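PDB 2EIH: alcohol dehydrogenase from Thermus thermophilus, which probably acts as a zinc-containing, nicotinamide-cofactor-dependent oxidoreductase that interconverts alcohols and carbonyl compounds. Local coordinates for residues 220-223 and 224-227; 229-232 and 233-236; 301-305 and 306-310. One frame throughout, in Å; residues are numbered along the deposited sequence.

Contact 1: 220-223 and 224-227; sequences HPDW and PKEV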
# COMPACT_ATOMS: atom_id res chain seq x y z
N HIS A 220 37.94 3.19 5.60
CA HIS A 220 38.44 2.06 6.36
C HIS A 220 37.83 0.78 5.77
O HIS A 220 36.66 0.77 5.40
CB HIS A 220 38.06 2.22 7.83
CG HIS A 220 38.64 1.16 8.72
ND1 HIS A 220 38.26 -0.16 8.66
CD2 HIS A 220 39.58 1.23 9.69
CE1 HIS A 220 38.94 -0.86 9.55
NE2 HIS A 220 39.75 -0.05 10.19
N PRO A 221 38.61 -0.31 5.69
CA PRO A 221 38.11 -1.57 5.13
C PRO A 221 37.01 -2.27 5.94
O PRO A 221 36.49 -3.30 5.52
CB PRO A 221 39.38 -2.42 5.04
CG PRO A 221 40.16 -1.96 6.23
CD PRO A 221 40.00 -0.46 6.14
N ASP A 222 36.66 -1.70 7.10
CA ASP A 222 35.64 -2.29 7.96
C ASP A 222 34.55 -1.32 8.38
O ASP A 222 33.96 -1.47 9.45
CB ASP A 222 36.29 -2.88 9.21
CG ASP A 222 37.03 -4.18 8.94
OD1 ASP A 222 36.37 -5.17 8.58
OD2 ASP A 222 38.28 -4.20 9.08
N TRP A 223 34.28 -0.32 7.54
CA TRP A 223 33.25 0.66 7.86
C TRP A 223 31.85 0.04 7.99
O TRP A 223 31.02 0.52 8.77
CB TRP A 223 33.24 1.79 6.82
CG TRP A 223 32.84 1.38 5.44
CD1 TRP A 223 33.66 0.94 4.43
CD2 TRP A 223 31.52 1.35 4.91
NE1 TRP A 223 32.93 0.65 3.32
CE2 TRP A 223 31.61 0.89 3.58
CE3 TRP A 223 30.26 1.68 5.43
CZ2 TRP A 223 30.48 0.74 2.76
CZ3 TRP A 223 29.14 1.53 4.62
CH2 TRP A 223 29.26 1.07 3.30
N PRO A 224 31.57 -1.03 7.23
CA PRO A 224 30.24 -1.64 7.34
C PRO A 224 29.98 -2.07 8.78
O PRO A 224 28.85 -2.06 9.25
CB PRO A 224 30.33 -2.84 6.39
CG PRO A 224 31.31 -2.36 5.35
CD PRO A 224 32.37 -1.72 6.20
N LYS A 225 31.06 -2.44 9.47
CA LYS A 225 30.99 -2.89 10.85
C LYS A 225 30.58 -1.77 11.79
O LYS A 225 29.95 -2.01 12.82
CB LYS A 225 32.35 -3.45 11.29
CG LYS A 225 32.74 -4.72 10.56
CD LYS A 225 34.16 -5.15 10.90
CE LYS A 225 34.47 -6.53 10.33
NZ LYS A 225 33.58 -7.59 10.89
N GLU A 226 30.95 -0.54 11.44
CA GLU A 226 30.58 0.59 12.27
C GLU A 226 29.09 0.88 12.15
O GLU A 226 28.44 1.23 13.14
CB GLU A 226 31.41 1.82 11.90
CG GLU A 226 32.63 1.98 12.77
CD GLU A 226 32.27 2.06 14.25
OE1 GLU A 226 31.64 3.06 14.66
OE2 GLU A 226 32.59 1.11 15.00
N VAL A 227 28.55 0.73 10.95
CA VAL A 227 27.13 0.97 10.76
C VAL A 227 26.36 -0.05 11.59
O VAL A 227 25.40 0.29 12.27
CB VAL A 227 26.75 0.85 9.27
CG1 VAL A 227 25.27 1.16 9.07
CG2 VAL A 227 27.59 1.81 8.44
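Two carbonyls start the helical hydrogen bonding here: Lys-225 N reaches back three residues to Asp-222 O at 3.1 Å, and Trp-223 O receives Glu-226 N, also three residues on, at 2.9 Å, with a weaker bond from Val-227 N, four residues on. The type I beta turn from His-220 to Trp-223 leads from strand 214-217 into helix 223-230, within a beta-alpha-beta crossover of the Rossmann domain. Just ahead of the helix, Asp-222 N donates to His-220 ND1 at 2.7 Å, almost in the imidazole plane, which would help to hold the ring's rotation.

The central side-chain contact joins consecutive residues. With chi1 at 66°, the CG of Trp-223 is set between its backbone N and carbonyl carbon, and the indole turns back against the next residue. The two side chains cross at about a right angle, and Pro-224 CD forms a CH-pi contact over the five-membered ring of Trp-223, 3.3 Å from the centroid and 16° off the normal. Val-227 comes from another direction, its CG2 lying near the indole plane at the edge. Val-216 of strand 214-217 touches both Trp-223 and Val-227, so this side of the helix packs on the sheet, while Pro-224 meets Lys-253 of helix 248-254.

On the more exposed side, Asp-222 and Lys-225 run alongside each other, pointing the same way. The lysine methylenes lie against the carboxylate, and Lys-225 NZ remains 4.4 Å from Asp-222 OD1, beyond a salt bridge.

Contact 2: 229-232 and 233-236; sequences RLTG and GKGA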
# COMPACT_ATOMS: atom_id res chain seq x y z
N ARG A 229 27.40 -1.61 14.28
CA ARG A 229 27.62 -1.24 15.68
C ARG A 229 26.74 -0.04 16.07
O ARG A 229 26.28 0.05 17.21
CB ARG A 229 29.09 -0.87 15.90
CG ARG A 229 29.49 -0.67 17.37
CD ARG A 229 30.90 -0.08 17.48
NE ARG A 229 30.90 1.38 17.32
CZ ARG A 229 30.29 2.21 18.17
NH1 ARG A 229 29.65 1.73 19.23
NH2 ARG A 229 30.33 3.52 17.95
N LEU A 230 26.53 0.85 15.12
CA LEU A 230 25.74 2.05 15.32
C LEU A 230 24.22 1.84 15.29
O LEU A 230 23.47 2.77 15.61
CB LEU A 230 26.14 3.11 14.30
CG LEU A 230 26.95 4.32 14.82
CD1 LEU A 230 27.75 3.94 16.05
CD2 LEU A 230 27.86 4.84 13.72
N THR A 231 23.77 0.65 14.91
CA THR A 231 22.34 0.35 14.87
C THR A 231 22.00 -0.91 15.66
O THR A 231 21.31 -1.80 15.16
CB THR A 231 21.84 0.13 13.42
OG1 THR A 231 22.67 -0.85 12.77
CG2 THR A 231 21.87 1.44 12.65
N GLY A 232 22.49 -0.98 16.89
CA GLY A 232 22.22 -2.13 17.74
C GLY A 232 22.66 -3.46 17.17
O GLY A 232 22.13 -4.50 17.53
N GLY A 233 23.63 -3.43 16.27
CA GLY A 233 24.12 -4.66 15.67
C GLY A 233 23.23 -5.20 14.56
O GLY A 233 23.67 -6.03 13.76
N LYS A 234 21.99 -4.72 14.47
CA LYS A 234 21.08 -5.22 13.45
C LYS A 234 21.39 -4.73 12.04
O LYS A 234 21.18 -5.46 11.07
CB LYS A 234 19.62 -4.88 13.80
CG LYS A 234 19.15 -3.55 13.24
CD LYS A 234 17.67 -3.31 13.52
CE LYS A 234 17.14 -2.08 12.80
NZ LYS A 234 17.90 -0.84 13.13
N GLY A 235 21.89 -3.50 11.92
CA GLY A 235 22.20 -2.95 10.61
C GLY A 235 21.16 -1.92 10.18
O GLY A 235 20.14 -1.76 10.85
N ALA A 236 21.40 -1.23 9.07
CA ALA A 236 20.45 -0.22 8.61
C ALA A 236 19.21 -0.85 7.96
O ALA A 236 19.31 -1.84 7.24
CB ALA A 236 21.12 0.74 7.63
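Thr-231 clasps the loop that follows helix 223-230, using its carbonyl and its hydroxyl on successive backbone amides. Residues 231-235 form the helix-to-strand connection of a beta-alpha-beta crossover, leading into strand 236-241 of the Rossmann sheet. Thr-231 O accepts Lys-234 N at 3.1 Å, closing a type I' beta turn over Gly-232 and Gly-233, both at positive phi; at Gly-233 a side chain would collide with Gly-232 O.

The threonine hydroxyl sits between its own backbone N and carbonyl carbon (chi1 52°). From there OG1 can donate to Val-227 O in the last full turn of the helix and also receive Gly-235 N at 2.9 Å, a weak bond bent to 125° at the hydrogen. One buried hydroxyl thereby ties the helix end to the outgoing chain.

Lys-234 leaves the turn as a nearly straight chain as far as CE. Its CG passes 3.4 Å from Thr-231 O, and a bend at the last torsion (chi4 -56°) brings the ammonium round toward Asp-169, its salt-bridge partner at the start of neighbouring strand 169-172. The same bend leaves Lys-234 NZ 4.1 Å from Thr-231 CB and gives it a weak bond to Gly-235 O at 3.3 Å.

Contact 3: 301-305 and 306-310; sequences LRFVE and EGKLK
Phe-303 and Leu-309 lie side by side and point the same way, the CD1 methyl of Leu-309 coming within 3.6 Å of Phe-303 CB. They are brought together by a Schellman motif at the end of helix 297-306, with Gly-307 at positive phi as the C-prime residue. Lys-308 N bonds to Phe-303 O at 2.9 Å, and Gly-307 N makes a weaker bond to Val-304 O. Phe-303 O also receives weak bonds from Glu-306 N, Gly-307 N and Leu-309 N, so several N-H groups converge on this carbonyl.

Lys-308 runs at a slant to Phe-303 and touches the ring at its edge, with CD near the ring plane, 3.8 Å from Phe-303 CD2. Its extended chain then carries NZ to Glu-306 OE1, a salt bridge of 3.1 Å that spans the helix end beside the aromatic ring. CG of Glu-306 is anti to its carbonyl carbon (chi1 -71°), laying the side chain back along the last turn, near Arg-302 O. Phe-303 also packs on Gly-167 of the second subunit.

Val-304 meets Leu-309 differently, the two side chains crossing at about a right angle with Val-304 CG2 4.1 Å from Leu-309 CB. On the backbone, Val-304 CA makes a CA-H...O contact of 3.3 Å with Leu-309 O, and a water donates to both Val-304 O and Leu-309 O, joining helix end and outgoing chain again.

Val-304 faces Leu-139 and Ile-147. Phe-303 and Leu-309 rest on helix 180-189 of the Rossmann domain through Leu-189 and Ile-186, and the chain runs on to strand 313-318, which pairs with strand 337-341 in the mixed sheet.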
# COMPACT_ATOMS: atom_id res chain seq x y z
N LEU A 301 8.94 21.79 -2.62
CA LEU A 301 9.07 23.24 -2.57
C LEU A 301 8.36 23.84 -1.35
O LEU A 301 8.80 24.83 -0.77
CB LEU A 301 8.57 23.86 -3.89
CG LEU A 301 9.40 23.50 -5.16
CD1 LEU A 301 8.70 23.94 -6.44
CD2 LEU A 301 10.76 24.16 -5.07
N ARG A 302 7.26 23.21 -0.95
CA ARG A 302 6.50 23.64 0.23
C ARG A 302 7.40 23.49 1.47
O ARG A 302 7.53 24.41 2.25
CB ARG A 302 5.23 22.78 0.37
CG ARG A 302 3.95 23.57 0.64
CD ARG A 302 2.78 23.02 -0.18
NE ARG A 302 2.62 21.57 -0.03
CZ ARG A 302 2.20 20.77 -1.01
NH1 ARG A 302 1.90 21.29 -2.19
NH2 ARG A 302 2.06 19.47 -0.82
N PHE A 303 8.00 22.31 1.64
CA PHE A 303 8.90 22.06 2.77
C PHE A 303 10.11 23.00 2.71
O PHE A 303 10.65 23.40 3.74
CB PHE A 303 9.39 20.60 2.79
CG PHE A 303 8.32 19.60 3.14
CD1 PHE A 303 7.93 18.62 2.24
CD2 PHE A 303 7.66 19.68 4.37
CE1 PHE A 303 6.89 17.73 2.54
CE2 PHE A 303 6.62 18.79 4.69
CZ PHE A 303 6.23 17.82 3.77
N VAL A 304 10.54 23.34 1.49
CA VAL A 304 11.68 24.24 1.34
C VAL A 304 11.34 25.65 1.81
O VAL A 304 12.16 26.30 2.44
CB VAL A 304 12.19 24.30 -0.13
CG1 VAL A 304 13.29 25.35 -0.26
CG2 VAL A 304 12.72 22.95 -0.56
N GLU A 305 10.13 26.12 1.54
CA GLU A 305 9.75 27.44 2.00
C GLU A 305 9.62 27.47 3.52
O GLU A 305 9.82 28.51 4.13
CB GLU A 305 8.43 27.90 1.40
CG GLU A 305 8.48 28.20 -0.06
CD GLU A 305 7.39 29.15 -0.50
OE1 GLU A 305 6.20 28.77 -0.40
OE2 GLU A 305 7.72 30.28 -0.92
N GLU A 306 9.27 26.34 4.11
CA GLU A 306 9.12 26.24 5.56
C GLU A 306 10.48 26.13 6.22
O GLU A 306 10.62 26.42 7.41
CB GLU A 306 8.32 25.00 5.92
CG GLU A 306 6.86 25.06 5.57
CD GLU A 306 6.21 23.70 5.71
OE1 GLU A 306 6.49 23.00 6.73
OE2 GLU A 306 5.41 23.32 4.82
N GLY A 307 11.46 25.68 5.44
CA GLY A 307 12.81 25.53 5.94
C GLY A 307 13.06 24.13 6.45
O GLY A 307 14.07 23.89 7.11
N LYS A 308 12.17 23.19 6.16
CA LYS A 308 12.36 21.82 6.64
C LYS A 308 13.31 21.07 5.71
O LYS A 308 13.86 20.04 6.07
CB LYS A 308 11.01 21.11 6.71
CG LYS A 308 10.10 21.66 7.81
CD LYS A 308 8.73 21.00 7.76
CE LYS A 308 7.86 21.38 8.94
NZ LYS A 308 6.52 20.73 8.84
N LEU A 309 13.48 21.61 4.50
CA LEU A 309 14.36 21.02 3.51
C LEU A 309 15.12 22.17 2.86
O LEU A 309 14.53 23.20 2.57
CB LEU A 309 13.56 20.30 2.44
CG LEU A 309 12.79 19.03 2.80
CD1 LEU A 309 12.04 18.57 1.57
CD2 LEU A 309 13.75 17.95 3.27
N LYS A 310 16.42 22.01 2.64
CA LYS A 310 17.13 23.11 1.99
C LYS A 310 18.22 22.65 1.04
O LYS A 310 18.92 21.68 1.32
CB LYS A 310 17.70 24.06 3.03
CG LYS A 310 18.69 23.44 3.98
CD LYS A 310 19.10 24.45 5.02
CE LYS A 310 20.29 23.97 5.82
NZ LYS A 310 20.66 24.96 6.88
O HOH W 1 14.91 26.43 2.80

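Overall arrangement
Contacts 1 and 2 mark the start and end of one helix, 223-230, with centres 11 Å apart. A salt bridge runs between Glu-226, near the end of contact 1, and Arg-229, the first residue of contact 2. Contact 3 ends a different helix; its centre is 33 Å from that of contact 1 and 30 Å from that of contact 2, with nearest atoms about 21 and 19 Å away. All three lie away from the zinc bound by Cys-93, Cys-96, Cys-99 and Cys-107, but Arg-302 of contact 3 pairs with Glu-97 of the third subunit, next in sequence to a zinc ligand.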